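PDB 2OKX: rhamnosidase B, which hydrolyses terminal alpha-L-rhamnose residues from rhamnosides, as a glycoside hydrolase of family 78. Local coordinates for residues H236-T248 and P336-I349. Sequence-based numbering, arbitrary orientation.
Sequences HANPVSYCGYVAT and PLATIGTFDQSEYI
The carboxylate of E347 lies flat over one face of the H236 imidazole, the two planes 20° apart, with OE2 3.1 Å above the ring centre; the ring's edge meets V240 CG1 and N238 N. The same OE2 accepts N238 ND2 at 2.8 Å on its anti side, while OD1 of that amide takes a hydrogen bond from S623 N. E347 gets there as an extended chain, CG anti to the backbone N (chi1 173°). Cut back to an alanine here, the side chain is likely to leave the N238 amide N-H without this acceptor and the imidazole without the carboxylate over that face. Farther along, the F343 ring carries G341 CA over one face, while its edge faces G244 CA, and C243 SG sits obliquely, 5.2 Å from the ring centroid. Here two antiparallel ladders illustrate how a sheet absorbs a two-residue change of register: S241–S346 and Y245–I340 are hydrogen-bonded pairs. A CB on G244 would strike I340 O, one on G341 C243 O. At the far end T248 OG1 donates to P336 O at 2.6 Å. Within the D2 domain, strand 240-252 runs between strand 297-309 and the broken partner 338-340/345-347, with helix 362-370 packing on C243, Y245, I340 and F343.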
# COMPACT_ATOMS: atom_id res chain seq x y z
N HIS A 236 -13.17 5.29 11.86
CA HIS A 236 -12.66 6.05 10.72
C HIS A 236 -11.15 5.88 10.62
O HIS A 236 -10.53 5.29 11.51
CB HIS A 236 -12.99 7.54 10.86
CG HIS A 236 -12.27 8.21 11.98
ND1 HIS A 236 -12.84 8.42 13.22
CD2 HIS A 236 -11.01 8.70 12.06
CE1 HIS A 236 -11.96 9.00 14.01
NE2 HIS A 236 -10.84 9.18 13.34
N ALA A 237 -10.56 6.39 9.55
CA ALA A 237 -9.12 6.27 9.35
C ALA A 237 -8.46 7.63 9.22
O ALA A 237 -7.45 7.78 8.54
CB ALA A 237 -8.83 5.43 8.11
N ASN A 238 -9.05 8.64 9.87
CA ASN A 238 -8.48 9.98 9.85
C ASN A 238 -7.48 10.05 10.99
O ASN A 238 -7.60 9.32 11.98
CB ASN A 238 -9.55 11.05 10.07
CG ASN A 238 -10.58 11.08 8.97
OD1 ASN A 238 -10.24 11.13 7.79
ND2 ASN A 238 -11.85 11.07 9.36
N PRO A 239 -6.47 10.92 10.87
CA PRO A 239 -5.50 11.04 11.95
C PRO A 239 -6.18 11.62 13.18
O PRO A 239 -7.07 12.46 13.06
CB PRO A 239 -4.47 12.01 11.38
CG PRO A 239 -4.56 11.80 9.91
CD PRO A 239 -6.04 11.66 9.68
N VAL A 240 -5.78 11.17 14.36
CA VAL A 240 -6.32 11.73 15.60
C VAL A 240 -5.11 12.07 16.45
O VAL A 240 -4.02 11.54 16.23
CB VAL A 240 -7.21 10.73 16.39
CG1 VAL A 240 -8.36 10.26 15.54
CG2 VAL A 240 -6.37 9.56 16.89
N SER A 241 -5.29 12.99 17.39
CA SER A 241 -4.21 13.35 18.29
C SER A 241 -4.73 13.14 19.70
O SER A 241 -5.91 13.33 19.97
CB SER A 241 -3.80 14.80 18.09
OG SER A 241 -3.20 14.99 16.82
N TYR A 242 -3.85 12.70 20.59
CA TYR A 242 -4.24 12.49 21.97
C TYR A 242 -3.13 12.96 22.89
O TYR A 242 -1.96 13.01 22.51
CB TYR A 242 -4.57 11.01 22.25
CG TYR A 242 -3.60 10.00 21.67
CD1 TYR A 242 -3.92 9.28 20.53
CD2 TYR A 242 -2.35 9.78 22.27
CE1 TYR A 242 -3.03 8.35 19.98
CE2 TYR A 242 -1.46 8.86 21.73
CZ TYR A 242 -1.80 8.15 20.58
OH TYR A 242 -0.91 7.25 20.04
N CYS A 243 -3.52 13.30 24.11
CA CYS A 243 -2.60 13.78 25.12
C CYS A 243 -2.67 12.84 26.31
O CYS A 243 -3.76 12.59 26.84
CB CYS A 243 -2.99 15.20 25.54
SG CYS A 243 -1.95 15.92 26.82
N GLY A 244 -1.53 12.32 26.74
CA GLY A 244 -1.53 11.41 27.87
C GLY A 244 -0.25 10.62 27.99
O GLY A 244 0.74 10.89 27.30
N TYR A 245 -0.26 9.62 28.87
CA TYR A 245 0.91 8.78 29.09
C TYR A 245 0.57 7.31 29.14
O TYR A 245 -0.60 6.92 29.22
CB TYR A 245 1.59 9.10 30.43
CG TYR A 245 1.92 10.54 30.70
CD1 TYR A 245 0.94 11.44 31.13
CD2 TYR A 245 3.22 11.01 30.55
CE1 TYR A 245 1.26 12.77 31.41
CE2 TYR A 245 3.55 12.33 30.83
CZ TYR A 245 2.57 13.20 31.26
OH TYR A 245 2.90 14.51 31.52
N VAL A 246 1.61 6.49 29.09
CA VAL A 246 1.47 5.05 29.25
C VAL A 246 2.17 4.87 30.59
O VAL A 246 3.24 5.44 30.80
CB VAL A 246 2.24 4.25 28.18
CG1 VAL A 246 2.42 2.81 28.66
CG2 VAL A 246 1.46 4.25 26.88
N ALA A 247 1.58 4.09 31.49
CA ALA A 247 2.20 3.90 32.79
C ALA A 247 2.19 2.46 33.26
O ALA A 247 1.24 1.71 33.01
CB ALA A 247 1.51 4.79 33.82
N THR A 248 3.27 2.08 33.94
CA THR A 248 3.40 0.73 34.47
C THR A 248 4.36 0.76 35.66
O THR A 248 5.24 1.62 35.74
CB THR A 248 3.96 -0.25 33.42
OG1 THR A 248 3.83 -1.59 33.90
CG2 THR A 248 5.43 0.04 33.15
N PRO A 336 -0.47 -5.45 32.02
CA PRO A 336 0.40 -4.78 32.99
C PRO A 336 0.68 -3.29 32.76
O PRO A 336 1.56 -2.71 33.39
CB PRO A 336 1.68 -5.61 32.93
CG PRO A 336 1.75 -5.97 31.48
CD PRO A 336 0.31 -6.38 31.19
N LEU A 337 -0.07 -2.69 31.85
CA LEU A 337 0.10 -1.27 31.55
C LEU A 337 -1.23 -0.56 31.71
O LEU A 337 -2.29 -1.18 31.65
CB LEU A 337 0.59 -1.07 30.10
CG LEU A 337 1.87 -1.75 29.63
CD1 LEU A 337 2.10 -1.45 28.16
CD2 LEU A 337 3.04 -1.26 30.45
N ALA A 338 -1.15 0.75 31.91
CA ALA A 338 -2.34 1.58 32.04
C ALA A 338 -2.03 2.87 31.29
O ALA A 338 -0.87 3.19 31.06
CB ALA A 338 -2.62 1.88 33.51
N THR A 339 -3.06 3.60 30.90
CA THR A 339 -2.83 4.86 30.22
C THR A 339 -3.43 5.97 31.08
O THR A 339 -4.42 5.74 31.79
CB THR A 339 -3.45 4.89 28.81
OG1 THR A 339 -4.85 4.61 28.89
CG2 THR A 339 -2.78 3.85 27.93
N ILE A 340 -2.82 7.14 31.03
CA ILE A 340 -3.29 8.29 31.80
C ILE A 340 -3.78 9.35 30.83
O ILE A 340 -3.00 9.90 30.05
CB ILE A 340 -2.16 8.86 32.66
CG1 ILE A 340 -1.50 7.73 33.46
CG2 ILE A 340 -2.71 9.91 33.61
CD1 ILE A 340 -0.32 8.17 34.30
N GLY A 341 -5.08 9.64 30.88
CA GLY A 341 -5.68 10.62 29.99
C GLY A 341 -7.12 10.19 29.77
O GLY A 341 -7.68 9.48 30.60
N THR A 342 -7.73 10.59 28.65
CA THR A 342 -7.10 11.41 27.62
C THR A 342 -7.36 12.88 27.94
O THR A 342 -8.49 13.34 27.86
CB THR A 342 -7.70 11.06 26.25
OG1 THR A 342 -7.65 9.63 26.07
CG2 THR A 342 -6.93 11.74 25.13
N PHE A 343 -6.30 13.61 28.29
CA PHE A 343 -6.43 15.02 28.66
C PHE A 343 -7.07 15.89 27.59
O PHE A 343 -7.85 16.79 27.90
CB PHE A 343 -5.07 15.59 29.07
CG PHE A 343 -4.45 14.87 30.24
CD1 PHE A 343 -3.48 13.89 30.04
CD2 PHE A 343 -4.86 15.15 31.54
CE1 PHE A 343 -2.94 13.19 31.11
CE2 PHE A 343 -4.32 14.45 32.62
CZ PHE A 343 -3.36 13.47 32.41
N ASP A 344 -6.75 15.62 26.33
CA ASP A 344 -7.32 16.36 25.21
C ASP A 344 -7.09 15.53 23.95
O ASP A 344 -6.21 14.67 23.92
CB ASP A 344 -6.65 17.74 25.08
CG ASP A 344 -7.42 18.67 24.15
OD1 ASP A 344 -8.57 18.34 23.81
OD2 ASP A 344 -6.87 19.72 23.78
N GLN A 345 -7.88 15.79 22.92
CA GLN A 345 -7.77 15.04 21.68
C GLN A 345 -8.36 15.81 20.52
O GLN A 345 -8.92 16.89 20.70
CB GLN A 345 -8.50 13.71 21.81
CG GLN A 345 -9.92 13.87 22.31
CD GLN A 345 -10.67 12.57 22.40
OE1 GLN A 345 -11.21 12.08 21.41
NE2 GLN A 345 -10.71 11.99 23.59
N SER A 346 -8.24 15.24 19.33
CA SER A 346 -8.78 15.87 18.13
C SER A 346 -8.67 14.93 16.94
O SER A 346 -7.86 14.00 16.94
CB SER A 346 -8.06 17.19 17.84
OG SER A 346 -6.68 16.98 17.57
N GLU A 347 -9.50 15.18 15.94
CA GLU A 347 -9.52 14.39 14.71
C GLU A 347 -9.18 15.36 13.59
O GLU A 347 -9.76 16.44 13.51
CB GLU A 347 -10.90 13.78 14.49
CG GLU A 347 -11.05 13.08 13.15
CD GLU A 347 -12.42 12.44 12.98
OE1 GLU A 347 -13.32 12.78 13.78
OE2 GLU A 347 -12.60 11.62 12.05
N TYR A 348 -8.25 14.97 12.73
CA TYR A 348 -7.83 15.83 11.64
C TYR A 348 -8.37 15.47 10.27
O TYR A 348 -8.11 14.39 9.75
CB TYR A 348 -6.30 15.87 11.60
CG TYR A 348 -5.73 16.79 10.54
CD1 TYR A 348 -6.03 18.16 10.54
CD2 TYR A 348 -4.88 16.30 9.54
CE1 TYR A 348 -5.50 19.01 9.58
CE2 TYR A 348 -4.34 17.15 8.58
CZ TYR A 348 -4.65 18.50 8.60
OH TYR A 348 -4.12 19.34 7.65
N ILE A 349 -9.12 16.40 9.68
CA ILE A 349 -9.68 16.24 8.34
C ILE A 349 -8.96 17.35 7.58
O ILE A 349 -9.31 18.53 7.71
CB ILE A 349 -11.20 16.51 8.31
CG1 ILE A 349 -11.90 15.64 9.35
CG2 ILE A 349 -11.75 16.23 6.92
CD1 ILE A 349 -11.73 14.15 9.15